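Local coordinates for protein galectin 2 (Gallus gallus, PDB 2YMZ) that probably binds carbohydrates, as a lectin of the galectin family that forms a dimer of beta-sandwich subunits, at residues A[5-10]-A[113-118]; A[21-26]-A[77-82]; A[27-32]-A[46-51]; A[68-73]-A[98-103]. One frame throughout, in Å; residues are numbered along the deposited sequence.

Contact 1 of 4, residues A[5-10]-A[113-118]; sequences EMFNLD and ISYLNI
Glu5 and Tyr115 are joined by their polar ends, and the backbones beneath them by an antiparallel ladder. The hydroxyl of Tyr115 donates to the carboxylate, OH to OE2 2.6 Å, on the lone pair of OE2 that lies away from the other oxygen. Glu5 reaches it on a chain kept straight, with CG anti to the backbone N (chi1 -168°), and carboxylate and ring planes stand 67° apart. The same hydroxyl accepts from the side-chain amide of Asn117, ND2 to OH 2.8 Å; two hydrogen bonds therefore fix the phenol oxygen, and Asn33 in turn holds OD1 of Asn117. Among backbone bonds, Met6 and Leu116 form a hydrogen-bonded pair: Met6 N gives to Leu116 O at 2.8 Å and Leu116 N to Met6 O at 3.0 Å. Past the end of strand 2-6 the chain turns, and Leu9 N reaches Ser114 O at 2.9 Å. Here strand 112-120 lies between 2-6 and 30-34 in a sheet of the galectin beta sandwich; Ser114 and Tyr115 both face Gly35 in a classic beta bulge. Glu5 and Met6 also pair antiparallel with a strand of the second subunit, carrying the sheet across the dimer interface. Apolar contacts split between the faces of the sheet. On the Glu5 side, the Phe7 ring lies alongside that of Tyr115, CE2 to CE1 3.5 Å, with the planes oblique at 54°. On the Leu116 side, Leu9 CD1 meets Leu116 CB at 3.9 Å, and both leucines also touch Met17 of strand 16-23, from the other sheet of the sandwich.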
loop_
_atom_site.group_PDB
_atom_site.type_symbol
_atom_site.label_atom_id
_atom_site.label_comp_id
_atom_site.label_asym_id
_atom_site.label_seq_id
_atom_site.Cartn_x
_atom_site.Cartn_y
_atom_site.Cartn_z
ATOM N N GLU A 5 2.678 0.491 4.964
ATOM C CA GLU A 5 3.850 -0.363 5.054
ATOM C C GLU A 5 3.538 -1.589 4.185
ATOM O O GLU A 5 2.386 -2.062 4.172
ATOM C CB GLU A 5 4.011 -0.735 6.534
ATOM C CG GLU A 5 5.322 -1.383 6.853
ATOM C CD GLU A 5 5.564 -1.529 8.385
ATOM O OE1 GLU A 5 4.593 -1.755 9.140
ATOM O OE2 GLU A 5 6.731 -1.454 8.778
ATOM N N MET A 6 4.530 -2.023 3.441
ATOM C CA MET A 6 4.347 -3.205 2.578
ATOM C C MET A 6 5.581 -4.123 2.738
ATOM O O MET A 6 6.705 -3.641 2.820
ATOM C CB MET A 6 4.028 -2.720 1.147
ATOM C CG MET A 6 4.167 -3.719 0.031
ATOM S SD MET A 6 3.365 -2.926 -1.392
ATOM C CE MET A 6 3.099 -4.426 -2.342
ATOM N N PHE A 7 5.343 -5.447 2.757
ATOM C CA PHE A 7 6.395 -6.429 3.027
ATOM C C PHE A 7 6.478 -7.373 1.813
ATOM O O PHE A 7 5.587 -7.376 0.940
ATOM C CB PHE A 7 6.101 -7.231 4.296
ATOM C CG PHE A 7 5.897 -6.387 5.520
ATOM C CD1 PHE A 7 4.622 -5.916 5.845
ATOM C CD2 PHE A 7 6.972 -6.043 6.325
ATOM C CE1 PHE A 7 4.429 -5.101 6.955
ATOM C CE2 PHE A 7 6.769 -5.227 7.467
ATOM C CZ PHE A 7 5.507 -4.783 7.786
ATOM N N ASN A 8 7.560 -8.119 1.679
ATOM C CA ASN A 8 7.518 -9.086 0.557
ATOM C C ASN A 8 7.278 -8.494 -0.831
ATOM O O ASN A 8 6.724 -9.163 -1.749
ATOM C CB ASN A 8 6.470 -10.183 0.870
ATOM C CG ASN A 8 6.708 -10.826 2.235
ATOM O OD1 ASN A 8 5.850 -10.813 3.155
ATOM N ND2 ASN A 8 7.918 -11.295 2.412
ATOM N N LEU A 9 7.719 -7.242 -1.039
ATOM C CA LEU A 9 7.737 -6.747 -2.394
ATOM C C LEU A 9 8.819 -7.685 -2.934
ATOM O O LEU A 9 9.486 -8.438 -2.211
ATOM C CB LEU A 9 8.255 -5.306 -2.490
ATOM C CG LEU A 9 7.489 -4.106 -2.002
ATOM C CD1 LEU A 9 8.417 -2.895 -1.971
ATOM C CD2 LEU A 9 6.350 -3.837 -2.970
ATOM N N ASP A 10 8.965 -7.692 -4.204
ATOM C CA ASP A 10 9.963 -8.554 -4.717
ATOM C C ASP A 10 10.409 -7.629 -5.783
ATOM O O ASP A 10 10.322 -7.943 -6.959
ATOM C CB ASP A 10 9.265 -9.840 -5.255
ATOM C CG ASP A 10 10.192 -10.717 -6.078
ATOM O OD1 ASP A 10 11.413 -10.563 -5.986
ATOM O OD2 ASP A 10 9.693 -11.567 -6.840
ATOM N N ILE A 113 14.438 -5.327 -3.364
ATOM C CA ILE A 113 13.853 -4.518 -2.303
ATOM C C ILE A 113 12.579 -5.265 -1.883
ATOM O O ILE A 113 11.712 -5.567 -2.712
ATOM C CB ILE A 113 13.514 -3.084 -2.819
ATOM C CG1 ILE A 113 14.801 -2.310 -3.253
ATOM C CG2 ILE A 113 12.596 -2.325 -1.838
ATOM C CD1 ILE A 113 15.730 -2.038 -2.117
ATOM N N SER A 114 12.478 -5.591 -0.620
ATOM C CA SER A 114 11.285 -6.281 -0.183
ATOM C C SER A 114 10.365 -5.469 0.710
ATOM O O SER A 114 9.234 -5.877 0.981
ATOM C CB SER A 114 11.662 -7.606 0.480
ATOM O OG SER A 114 12.338 -7.330 1.670
ATOM N N TYR A 115 10.830 -4.306 1.186
ATOM C CA TYR A 115 10.055 -3.631 2.147
ATOM C C TYR A 115 9.900 -2.125 1.733
ATOM O O TYR A 115 10.861 -1.515 1.254
ATOM C CB TYR A 115 10.855 -3.656 3.456
ATOM C CG TYR A 115 10.284 -2.824 4.550
ATOM C CD1 TYR A 115 9.233 -3.279 5.321
ATOM C CD2 TYR A 115 10.838 -1.557 4.819
ATOM C CE1 TYR A 115 8.680 -2.489 6.288
ATOM C CE2 TYR A 115 10.298 -0.733 5.806
ATOM C CZ TYR A 115 9.247 -1.200 6.536
ATOM O OH TYR A 115 8.767 -0.435 7.595
ATOM N N LEU A 116 8.680 -1.587 1.960
ATOM C CA LEU A 116 8.422 -0.150 1.729
ATOM C C LEU A 116 7.646 0.414 2.937
ATOM O O LEU A 116 6.712 -0.200 3.428
ATOM C CB LEU A 116 7.494 -0.042 0.496
ATOM C CG LEU A 116 6.744 1.277 0.151
ATOM C CD1 LEU A 116 7.679 2.457 -0.112
ATOM C CD2 LEU A 116 5.831 1.027 -1.075
ATOM N N ASN A 117 7.951 1.652 3.360
ATOM C CA ASN A 117 7.003 2.298 4.229
ATOM C C ASN A 117 6.974 3.790 3.802
ATOM O O ASN A 117 7.871 4.266 3.064
ATOM C CB ASN A 117 7.296 2.065 5.721
ATOM C CG ASN A 117 8.448 2.869 6.264
ATOM O OD1 ASN A 117 8.621 4.040 5.938
ATOM N ND2 ASN A 117 9.202 2.263 7.201
ATOM N N ILE A 118 5.838 4.412 4.094
ATOM C CA ILE A 118 5.726 5.836 3.785
ATOM C C ILE A 118 5.322 6.443 5.116
ATOM O O ILE A 118 4.413 5.922 5.756
ATOM C CB ILE A 118 4.700 6.055 2.655
ATOM C CG1 ILE A 118 5.353 5.590 1.363
ATOM C CG2 ILE A 118 4.605 7.605 2.463
ATOM C CD1 ILE A 118 4.492 5.432 0.139
#

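Contact 2 of 4, residues A[21-26]-A[77-82]; sequences GHISED and KGSTVK. With SO4 (sulfate ion), chain I.
Ser79 O is gripped from strand 16-23 by the nearly straight bond of Ile23 N, N to O 2.8 Å, while His22 CA brings a CH group to the same oxygen. One step along, His22 and Thr80 form the antiparallel non-hydrogen-bonded pair, and beyond them Gly21 and Val81 the hydrogen-bonded one, with Val81 N to Gly21 O at 2.8 Å. At the far end the ladder frays: Gly78 N has only weak bonds, to Ile23 O and to Ser24 O, as both chains leave their strands. Glu25 OE1 lies against Gly78 CA at 3.6 Å. Strands 16-23 and 80-88 are neighbours in the five-stranded sheet of the galectin sandwich. On its inner side, Ile23 CD1 packs against Val81 CG2 at 3.8 Å, and both side chains touch Phe122. On the other side His22, its CG anti to the backbone N (chi1 -177°), brings its ring beside Gly78, CE1 3.1 Å from Gly78 O. A sulfate, probably from the crystallisation liquor, sits beside this ring, with its O2 3.5 Å from His22 CD2, and accepts a hydrogen bond from the backbone of Glu25, N to O4 3.1 Å. Lys77 lays the methylenes of an extended chain along the carbonyls of Ser24 and Glu25, and a water joins its NZ to Asp26 O. The sulfate is thus held by one backbone hydrogen bond with the His22 ring edge nearby, and if His22 is protonated, charge attraction probably adds to this, whereas the strands themselves are joined mainly through main-chain bonds and the apolar Ile23-Val81 pair.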
loop_
_atom_site.group_PDB
_atom_site.type_symbol
_atom_site.label_atom_id
_atom_site.label_comp_id
_atom_site.label_asym_id
_atom_site.label_seq_id
_atom_site.Cartn_x
_atom_site.Cartn_y
_atom_site.Cartn_z
ATOM N N GLY A 21 0.021 10.787 -3.983
ATOM C CA GLY A 21 -0.665 10.966 -2.734
ATOM C C GLY A 21 -0.777 12.416 -2.363
ATOM O O GLY A 21 -0.313 13.298 -3.135
ATOM N N HIS A 22 -1.489 12.639 -1.272
ATOM C CA HIS A 22 -1.784 14.000 -0.795
ATOM C C HIS A 22 -0.798 14.453 0.319
ATOM O O HIS A 22 -0.685 13.803 1.350
ATOM C CB HIS A 22 -3.204 14.000 -0.259
ATOM C CG HIS A 22 -3.633 15.368 0.193
ATOM N ND1 HIS A 22 -3.997 16.371 -0.678
ATOM C CD2 HIS A 22 -3.678 15.905 1.430
ATOM C CE1 HIS A 22 -4.268 17.471 0.017
ATOM N NE2 HIS A 22 -4.074 17.216 1.292
ATOM N N ILE A 23 -0.169 15.614 0.122
ATOM C CA ILE A 23 0.736 16.165 1.164
ATOM C C ILE A 23 -0.164 16.994 2.064
ATOM O O ILE A 23 -0.878 17.816 1.575
ATOM C CB ILE A 23 1.807 17.044 0.513
ATOM C CG1 ILE A 23 2.719 16.144 -0.398
ATOM C CG2 ILE A 23 2.702 17.724 1.583
ATOM C CD1 ILE A 23 3.659 16.916 -1.324
ATOM N N SER A 24 -0.085 16.754 3.366
ATOM C CA SER A 24 -0.933 17.411 4.372
ATOM C C SER A 24 -0.698 18.937 4.272
ATOM O O SER A 24 0.415 19.424 3.985
ATOM C CB SER A 24 -0.581 16.902 5.795
ATOM O OG SER A 24 -0.663 15.457 5.900
ATOM N N GLU A 25 -1.762 19.700 4.546
ATOM C CA GLU A 25 -1.682 21.158 4.516
ATOM C C GLU A 25 -0.674 21.639 5.577
ATOM O O GLU A 25 0.005 22.669 5.408
ATOM C CB GLU A 25 -3.111 21.744 4.787
ATOM C CG GLU A 25 -3.229 23.218 4.452
ATOM C CD GLU A 25 -3.113 23.513 2.954
ATOM O OE1 GLU A 25 -3.974 23.035 2.168
ATOM O OE2 GLU A 25 -2.165 24.239 2.558
ATOM N N ASP A 26 -0.570 20.849 6.639
ATOM C CA ASP A 26 0.326 21.127 7.764
ATOM C C ASP A 26 1.617 20.305 7.752
ATOM O O ASP A 26 2.356 20.356 8.711
ATOM C CB ASP A 26 -0.383 20.813 9.080
ATOM C CG ASP A 26 -1.531 21.744 9.327
ATOM O OD1 ASP A 26 -1.408 22.946 8.975
ATOM O OD2 ASP A 26 -2.578 21.282 9.818
ATOM N N LYS A 77 2.644 22.161 0.127
ATOM C CA LYS A 77 1.763 21.578 1.140
ATOM C C LYS A 77 0.324 21.619 0.681
ATOM O O LYS A 77 -0.067 22.560 -0.040
ATOM C CB LYS A 77 1.872 22.351 2.477
ATOM C CG LYS A 77 3.291 22.255 3.059
ATOM C CD LYS A 77 3.387 23.074 4.362
ATOM C CE LYS A 77 4.851 23.192 4.772
ATOM N NZ LYS A 77 4.968 23.865 6.144
ATOM N N GLY A 78 -0.444 20.591 1.026
ATOM C CA GLY A 78 -1.848 20.548 0.592
ATOM C C GLY A 78 -2.110 20.040 -0.828
ATOM O O GLY A 78 -3.257 20.096 -1.268
ATOM N N SER A 79 -1.118 19.472 -1.524
ATOM C CA SER A 79 -1.305 19.211 -2.947
ATOM C C SER A 79 -1.300 17.702 -3.131
ATOM O O SER A 79 -0.805 16.946 -2.208
ATOM C CB SER A 79 -0.127 19.775 -3.768
ATOM O OG SER A 79 1.180 19.191 -3.383
ATOM N N THR A 80 -1.680 17.265 -4.317
ATOM C CA THR A 80 -1.577 15.809 -4.656
ATOM C C THR A 80 -0.439 15.699 -5.622
ATOM O O THR A 80 -0.327 16.564 -6.501
ATOM C CB THR A 80 -2.849 15.326 -5.349
ATOM O OG1 THR A 80 -3.869 15.281 -4.379
ATOM C CG2 THR A 80 -2.704 13.881 -5.962
ATOM N N VAL A 81 0.496 14.770 -5.389
ATOM C CA VAL A 81 1.709 14.695 -6.211
ATOM C C VAL A 81 1.980 13.266 -6.605
ATOM O O VAL A 81 1.577 12.343 -5.884
ATOM C CB VAL A 81 2.996 15.182 -5.522
ATOM C CG1 VAL A 81 2.912 16.668 -5.311
ATOM C CG2 VAL A 81 3.310 14.462 -4.205
ATOM N N LYS A 82 2.645 13.107 -7.758
ATOM C CA LYS A 82 3.039 11.805 -8.223
ATOM C C LYS A 82 4.556 11.706 -8.175
ATOM O O LYS A 82 5.228 12.589 -8.701
ATOM C CB LYS A 82 2.588 11.579 -9.653
ATOM C CG LYS A 82 3.118 10.214 -10.144
ATOM C CD LYS A 82 2.418 9.787 -11.435
ATOM C CE LYS A 82 2.927 10.620 -12.601
ATOM N NZ LYS A 82 2.148 10.199 -13.807
HETATM S S SO4 I . -4.821 17.187 5.509
HETATM O O1 SO4 I . -6.289 17.121 5.698
HETATM O O2 SO4 I . -4.402 15.902 4.877
HETATM O O3 SO4 I . -4.128 17.313 6.816
HETATM O O4 SO4 I . -4.510 18.358 4.651
HETATM O O HOH W 1 3.717 22.870 8.478
#

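Contact 3 of 4, residues A[27-32]-A[46-51]; sequences AESFAI and NPRFNE
Phe30 and Pro47 make the apolar centre: Pro47 CG stands over one face of the phenyl ring, 4.0 Å from its centroid and 3.5 Å from CZ, a CH-pi contact. The ring gets there because Phe30 CG lies between the backbone N and the carbonyl carbon (chi1 64°). Phe30 CD2 comes loosely to Phe49 CE2, which also lies near Ala27 CB. Polar bonds flank this cluster. Asn46 ND2 donates to Phe30 O at 2.9 Å, coming from above the carbonyl plane while the oxygen stays in the plane of the amide. Phe30 N bonds weakly to Pro47 O, and Glu28 O receives Phe49 N at 3.0 Å. A water bridges that same oxygen to Asn50 N, and Asn50 ND2 meets Glu28 OE1 at 2.9 Å from above the carboxylate plane. Farther out, Arg48 holds Glu51 side-on, NE to OE1 2.8 Å and NH2 to OE2 2.9 Å, a salt bridge across the turn that follows the strand. Asn46 and Arg48 belong to the galectin His-x-Asn-Pro-Arg signature, which in relatives lines the sugar site and probably does here. Strands 30-34 and 40-48 form a beta hairpin of the galectin sandwich; 30-34 also borders 112-120, and 40-48 borders 53-60. Phe122 stacks on Phe30, Ile23 of strand 16-23 and Ile83 of strand 80-88 touch it from the opposite sheet, and Phe73 meets Phe49 edge-to-face.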
loop_
_atom_site.group_PDB
_atom_site.type_symbol
_atom_site.label_atom_id
_atom_site.label_comp_id
_atom_site.label_asym_id
_atom_site.label_seq_id
_atom_site.Cartn_x
_atom_site.Cartn_y
_atom_site.Cartn_z
ATOM N N ALA A 27 1.912 19.595 6.647
ATOM C CA ALA A 27 3.120 18.784 6.608
ATOM C C ALA A 27 4.336 19.573 6.900
ATOM O O ALA A 27 4.490 20.649 6.326
ATOM C CB ALA A 27 3.318 18.125 5.216
ATOM N N GLU A 28 5.298 18.992 7.657
ATOM C CA GLU A 28 6.626 19.553 7.617
ATOM C C GLU A 28 7.536 18.655 6.812
ATOM O O GLU A 28 8.538 19.104 6.421
ATOM C CB GLU A 28 7.298 19.733 8.998
ATOM C CG GLU A 28 6.719 20.980 9.716
ATOM C CD GLU A 28 7.492 21.416 10.965
ATOM O OE1 GLU A 28 8.638 20.930 11.267
ATOM O OE2 GLU A 28 6.926 22.300 11.668
ATOM N N SER A 29 7.194 17.354 6.672
ATOM C CA SER A 29 8.049 16.510 5.828
ATOM C C SER A 29 7.305 15.189 5.572
ATOM O O SER A 29 6.275 14.950 6.174
ATOM C CB SER A 29 9.372 16.193 6.559
ATOM O OG SER A 29 9.148 15.276 7.574
ATOM N N PHE A 30 7.807 14.363 4.638
ATOM C CA PHE A 30 7.250 13.017 4.540
ATOM C C PHE A 30 8.443 12.169 4.048
ATOM O O PHE A 30 9.464 12.705 3.623
ATOM C CB PHE A 30 6.022 12.951 3.597
ATOM C CG PHE A 30 6.327 13.291 2.148
ATOM C CD1 PHE A 30 6.664 12.273 1.210
ATOM C CD2 PHE A 30 6.149 14.609 1.705
ATOM C CE1 PHE A 30 6.811 12.603 -0.133
ATOM C CE2 PHE A 30 6.367 14.933 0.396
ATOM C CZ PHE A 30 6.712 13.932 -0.539
ATOM N N ALA A 31 8.326 10.827 4.133
ATOM C CA ALA A 31 9.453 10.039 3.663
ATOM C C ALA A 31 8.903 8.753 2.991
ATOM O O ALA A 31 7.889 8.210 3.401
ATOM C CB ALA A 31 10.359 9.633 4.811
ATOM N N ILE A 32 9.604 8.357 1.976
ATOM C CA ILE A 32 9.296 7.087 1.260
ATOM C C ILE A 32 10.603 6.313 1.564
ATOM O O ILE A 32 11.745 6.752 1.209
ATOM C CB ILE A 32 9.200 7.359 -0.242
ATOM C CG1 ILE A 32 7.908 8.120 -0.545
ATOM C CG2 ILE A 32 9.178 6.048 -1.041
ATOM C CD1 ILE A 32 7.827 8.723 -1.939
ATOM N N ASN A 46 13.313 11.914 1.510
ATOM C CA ASN A 46 12.611 12.636 2.533
ATOM C C ASN A 46 12.575 14.161 2.209
ATOM O O ASN A 46 13.527 14.905 2.508
ATOM C CB ASN A 46 13.471 12.452 3.817
ATOM C CG ASN A 46 12.985 13.290 5.030
ATOM O OD1 ASN A 46 13.839 13.588 5.889
ATOM N ND2 ASN A 46 11.717 13.537 5.199
ATOM N N PRO A 47 11.524 14.601 1.502
ATOM C CA PRO A 47 11.390 16.041 1.291
ATOM C C PRO A 47 11.097 16.749 2.605
ATOM O O PRO A 47 10.247 16.326 3.363
ATOM C CB PRO A 47 10.129 16.117 0.431
ATOM C CG PRO A 47 10.082 14.821 -0.380
ATOM C CD PRO A 47 10.574 13.809 0.690
ATOM N N ARG A 48 11.833 17.814 2.857
ATOM C CA ARG A 48 11.702 18.551 4.123
ATOM C C ARG A 48 11.323 20.014 3.783
ATOM O O ARG A 48 12.084 20.725 3.116
ATOM C CB ARG A 48 13.044 18.522 4.818
ATOM C CG ARG A 48 13.170 17.096 5.469
ATOM C CD ARG A 48 14.128 17.002 6.636
ATOM N NE ARG A 48 14.009 18.114 7.549
ATOM C CZ ARG A 48 13.404 18.129 8.751
ATOM N NH1 ARG A 48 12.822 17.035 9.236
ATOM N NH2 ARG A 48 13.391 19.304 9.466
ATOM N N PHE A 49 10.159 20.401 4.262
ATOM C CA PHE A 49 9.590 21.702 3.846
ATOM C C PHE A 49 10.325 22.825 4.596
ATOM O O PHE A 49 10.602 23.835 3.991
ATOM C CB PHE A 49 8.091 21.771 4.140
ATOM C CG PHE A 49 7.280 21.068 3.076
ATOM C CD1 PHE A 49 6.883 21.772 1.946
ATOM C CD2 PHE A 49 6.948 19.741 3.224
ATOM C CE1 PHE A 49 6.183 21.134 0.953
ATOM C CE2 PHE A 49 6.193 19.063 2.225
ATOM C CZ PHE A 49 5.812 19.800 1.103
ATOM N N ASN A 50 10.807 22.557 5.804
ATOM C CA ASN A 50 11.371 23.696 6.640
ATOM C C ASN A 50 12.617 24.217 5.980
ATOM O O ASN A 50 12.866 25.421 5.934
ATOM C CB ASN A 50 11.790 23.177 8.044
ATOM C CG ASN A 50 10.615 22.859 8.929
ATOM O OD1 ASN A 50 9.475 23.123 8.587
ATOM N ND2 ASN A 50 10.902 22.276 10.108
ATOM N N GLU A 51 13.459 23.300 5.481
ATOM C CA GLU A 51 14.708 23.679 4.870
ATOM C C GLU A 51 14.634 23.708 3.343
ATOM O O GLU A 51 15.657 23.929 2.689
ATOM C CB GLU A 51 15.855 22.782 5.346
ATOM C CG GLU A 51 15.985 22.759 6.877
ATOM C CD GLU A 51 15.362 21.518 7.465
ATOM O OE1 GLU A 51 15.107 20.543 6.702
ATOM O OE2 GLU A 51 15.034 21.506 8.666
HETATM O O HOH W 2 11.004 20.050 7.426
#

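Contact 4 of 4, residues A[68-73]-A[98-103]; sequences QRDKHF and DGHEVE
His72 and His100 both turn CG anti to the backbone N (chi1 -169° and -177°), which slides their rings past each other in opposite directions into an offset stack. The centroids are 4.1 Å apart and the planes nearly parallel, at 6°. Each CB lies over the partner ring, that of His72 above the centre of the His100 ring and that of His100 nearer the rim of the His72 ring. Each imidazole then ends on a carboxylate across the gap. His100 NE2 donates to Asp70 OD2 at 2.6 Å, on the syn side and close to the carboxylate plane. His72 NE2 reaches Asp98 OD2 at 2.7 Å, less straight and from above that plane. This surface link spans the galectin sandwich at its edge, joining the end of strand 63-70 in one sheet to the start of 101-105 in the other. Both acids are positioned by Asx turns: Asp70 OD1 accepts from His72 N at 2.9 Å, and Asp98 OD1 from His100 N at 2.8 Å. Asn74 also donates to Asp98 OD2. Each carboxylate would tend to raise its histidine's pKa, though two charged rings this close would probably oppose one another. Val102 CG2 also packs against Asp70, 3.4 Å from OD2.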
loop_
_atom_site.group_PDB
_atom_site.type_symbol
_atom_site.label_atom_id
_atom_site.label_comp_id
_atom_site.label_asym_id
_atom_site.label_seq_id
_atom_site.Cartn_x
_atom_site.Cartn_y
_atom_site.Cartn_z
ATOM N N GLN A 68 22.435 12.861 1.143
ATOM C CA GLN A 68 22.608 13.686 -0.031
ATOM C C GLN A 68 21.481 14.654 -0.021
ATOM O O GLN A 68 20.384 14.286 0.370
ATOM C CB GLN A 68 22.588 12.822 -1.343
ATOM C CG GLN A 68 23.854 11.991 -1.397
ATOM C CD GLN A 68 24.017 11.287 -2.728
ATOM O OE1 GLN A 68 23.181 11.440 -3.641
ATOM N NE2 GLN A 68 25.120 10.536 -2.858
ATOM N N ARG A 69 21.739 15.920 -0.402
ATOM C CA ARG A 69 20.733 16.951 -0.335
ATOM C C ARG A 69 20.529 17.489 -1.756
ATOM O O ARG A 69 21.497 17.829 -2.453
ATOM C CB ARG A 69 21.205 18.096 0.650
ATOM C CG ARG A 69 21.118 17.568 2.101
ATOM C CD ARG A 69 21.938 18.439 3.104
ATOM N NE ARG A 69 21.604 17.899 4.447
ATOM C CZ ARG A 69 20.502 18.255 5.082
ATOM N NH1 ARG A 69 19.694 19.210 4.603
ATOM N NH2 ARG A 69 20.160 17.677 6.219
ATOM N N ASP A 70 19.280 17.578 -2.168
ATOM C CA ASP A 70 18.927 18.206 -3.458
ATOM C C ASP A 70 18.007 19.404 -3.205
ATOM O O ASP A 70 16.925 19.275 -2.631
ATOM C CB ASP A 70 18.308 17.106 -4.374
ATOM C CG ASP A 70 17.997 17.593 -5.778
ATOM O OD1 ASP A 70 17.761 18.793 -6.018
ATOM O OD2 ASP A 70 18.014 16.743 -6.677
ATOM N N LYS A 71 18.463 20.592 -3.658
ATOM C CA LYS A 71 17.777 21.832 -3.336
ATOM C C LYS A 71 16.688 22.172 -4.364
ATOM O O LYS A 71 15.959 23.129 -4.194
ATOM C CB LYS A 71 18.784 22.979 -3.220
ATOM C CG LYS A 71 19.599 22.806 -1.956
ATOM C CD LYS A 71 18.725 23.215 -0.777
ATOM C CE LYS A 71 18.035 24.581 -0.958
ATOM N NZ LYS A 71 17.223 25.030 0.222
ATOM N N HIS A 72 16.505 21.260 -5.331
ATOM C CA HIS A 72 15.443 21.430 -6.348
ATOM C C HIS A 72 14.153 20.959 -5.712
ATOM O O HIS A 72 13.817 19.748 -5.722
ATOM C CB HIS A 72 15.751 20.609 -7.631
ATOM C CG HIS A 72 14.845 20.952 -8.776
ATOM N ND1 HIS A 72 15.272 21.694 -9.862
ATOM C CD2 HIS A 72 13.521 20.732 -8.971
ATOM C CE1 HIS A 72 14.268 21.860 -10.707
ATOM N NE2 HIS A 72 13.191 21.294 -10.189
ATOM N N PHE A 73 13.407 21.883 -5.119
ATOM C CA PHE A 73 12.307 21.512 -4.203
ATOM C C PHE A 73 11.049 22.238 -4.651
ATOM O O PHE A 73 10.847 23.434 -4.376
ATOM C CB PHE A 73 12.571 22.037 -2.778
ATOM C CG PHE A 73 11.637 21.495 -1.774
ATOM C CD1 PHE A 73 10.427 22.123 -1.482
ATOM C CD2 PHE A 73 11.954 20.317 -1.099
ATOM C CE1 PHE A 73 9.537 21.627 -0.535
ATOM C CE2 PHE A 73 11.056 19.827 -0.143
ATOM C CZ PHE A 73 9.850 20.464 0.155
ATOM N N ASP A 98 7.866 18.043 -11.632
ATOM C CA ASP A 98 8.465 19.004 -12.582
ATOM C C ASP A 98 9.449 18.387 -13.578
ATOM O O ASP A 98 9.977 19.101 -14.396
ATOM C CB ASP A 98 9.098 20.172 -11.858
ATOM C CG ASP A 98 10.253 19.759 -10.956
ATOM O OD1 ASP A 98 10.796 18.611 -11.085
ATOM O OD2 ASP A 98 10.603 20.591 -10.099
ATOM N N GLY A 99 9.685 17.080 -13.519
ATOM C CA GLY A 99 10.660 16.437 -14.416
ATOM C C GLY A 99 12.099 16.398 -13.885
ATOM O O GLY A 99 12.920 15.674 -14.421
ATOM N N HIS A 100 12.408 17.122 -12.810
ATOM C CA HIS A 100 13.683 16.920 -12.146
ATOM C C HIS A 100 13.859 15.450 -11.681
ATOM O O HIS A 100 12.908 14.829 -11.232
ATOM C CB HIS A 100 13.815 17.860 -10.950
ATOM C CG HIS A 100 15.138 17.744 -10.268
ATOM N ND1 HIS A 100 16.309 18.207 -10.841
ATOM C CD2 HIS A 100 15.486 17.227 -9.056
ATOM C CE1 HIS A 100 17.321 17.969 -10.020
ATOM N NE2 HIS A 100 16.848 17.378 -8.930
ATOM N N GLU A 101 15.085 14.936 -11.751
ATOM C CA GLU A 101 15.429 13.588 -11.289
ATOM C C GLU A 101 16.406 13.674 -10.144
ATOM O O GLU A 101 17.410 14.419 -10.198
ATOM C CB GLU A 101 16.047 12.788 -12.453
ATOM C CG GLU A 101 15.017 12.553 -13.553
ATOM C CD GLU A 101 15.608 11.836 -14.736
ATOM O OE1 GLU A 101 16.834 11.924 -14.908
ATOM O OE2 GLU A 101 14.844 11.189 -15.468
ATOM N N VAL A 102 16.069 12.998 -9.054
ATOM C CA VAL A 102 16.999 12.833 -7.966
ATOM C C VAL A 102 17.614 11.476 -8.099
ATOM O O VAL A 102 16.910 10.451 -8.181
ATOM C CB VAL A 102 16.285 12.980 -6.614
ATOM C CG1 VAL A 102 17.283 12.775 -5.452
ATOM C CG2 VAL A 102 15.607 14.330 -6.555
ATOM N N GLU A 103 18.952 11.445 -8.161
ATOM C CA GLU A 103 19.660 10.197 -8.241
ATOM C C GLU A 103 20.325 9.844 -6.887
ATOM O O GLU A 103 20.861 10.702 -6.183
ATOM C CB GLU A 103 20.682 10.353 -9.373
ATOM C CG GLU A 103 21.457 9.136 -9.765
ATOM C CD GLU A 103 22.333 9.409 -11.001
ATOM O OE1 GLU A 103 21.779 9.480 -12.140
ATOM O OE2 GLU A 103 23.569 9.558 -10.813
#

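Contacts 2, 3 and 4 are all nested within the loop that contact 1 closes. Contacts 2 and 3 are the nearest pair, centres 11 Å apart: Ile23 CG2 lies 3.8 Å from Phe49 CZ, and Lys77 CE 3.6 Å from Phe49 CB. Contact 3 also meets contact 4, where Pro47 CB lies 3.9 Å from Phe73 CE2, and contact 1, where Ile118 CG2 touches Ala31 O at 3.5 Å. Contacts 1 and 4 are far apart, with centres 23 Å and nearest atoms about 14 Å from each other, on opposite sides of the chain's centre. Contact 3 probably borders the carbohydrate site. The sulfate belongs to contact 2 and the subunit interface to contact 1, whose centres are about 22 Å apart.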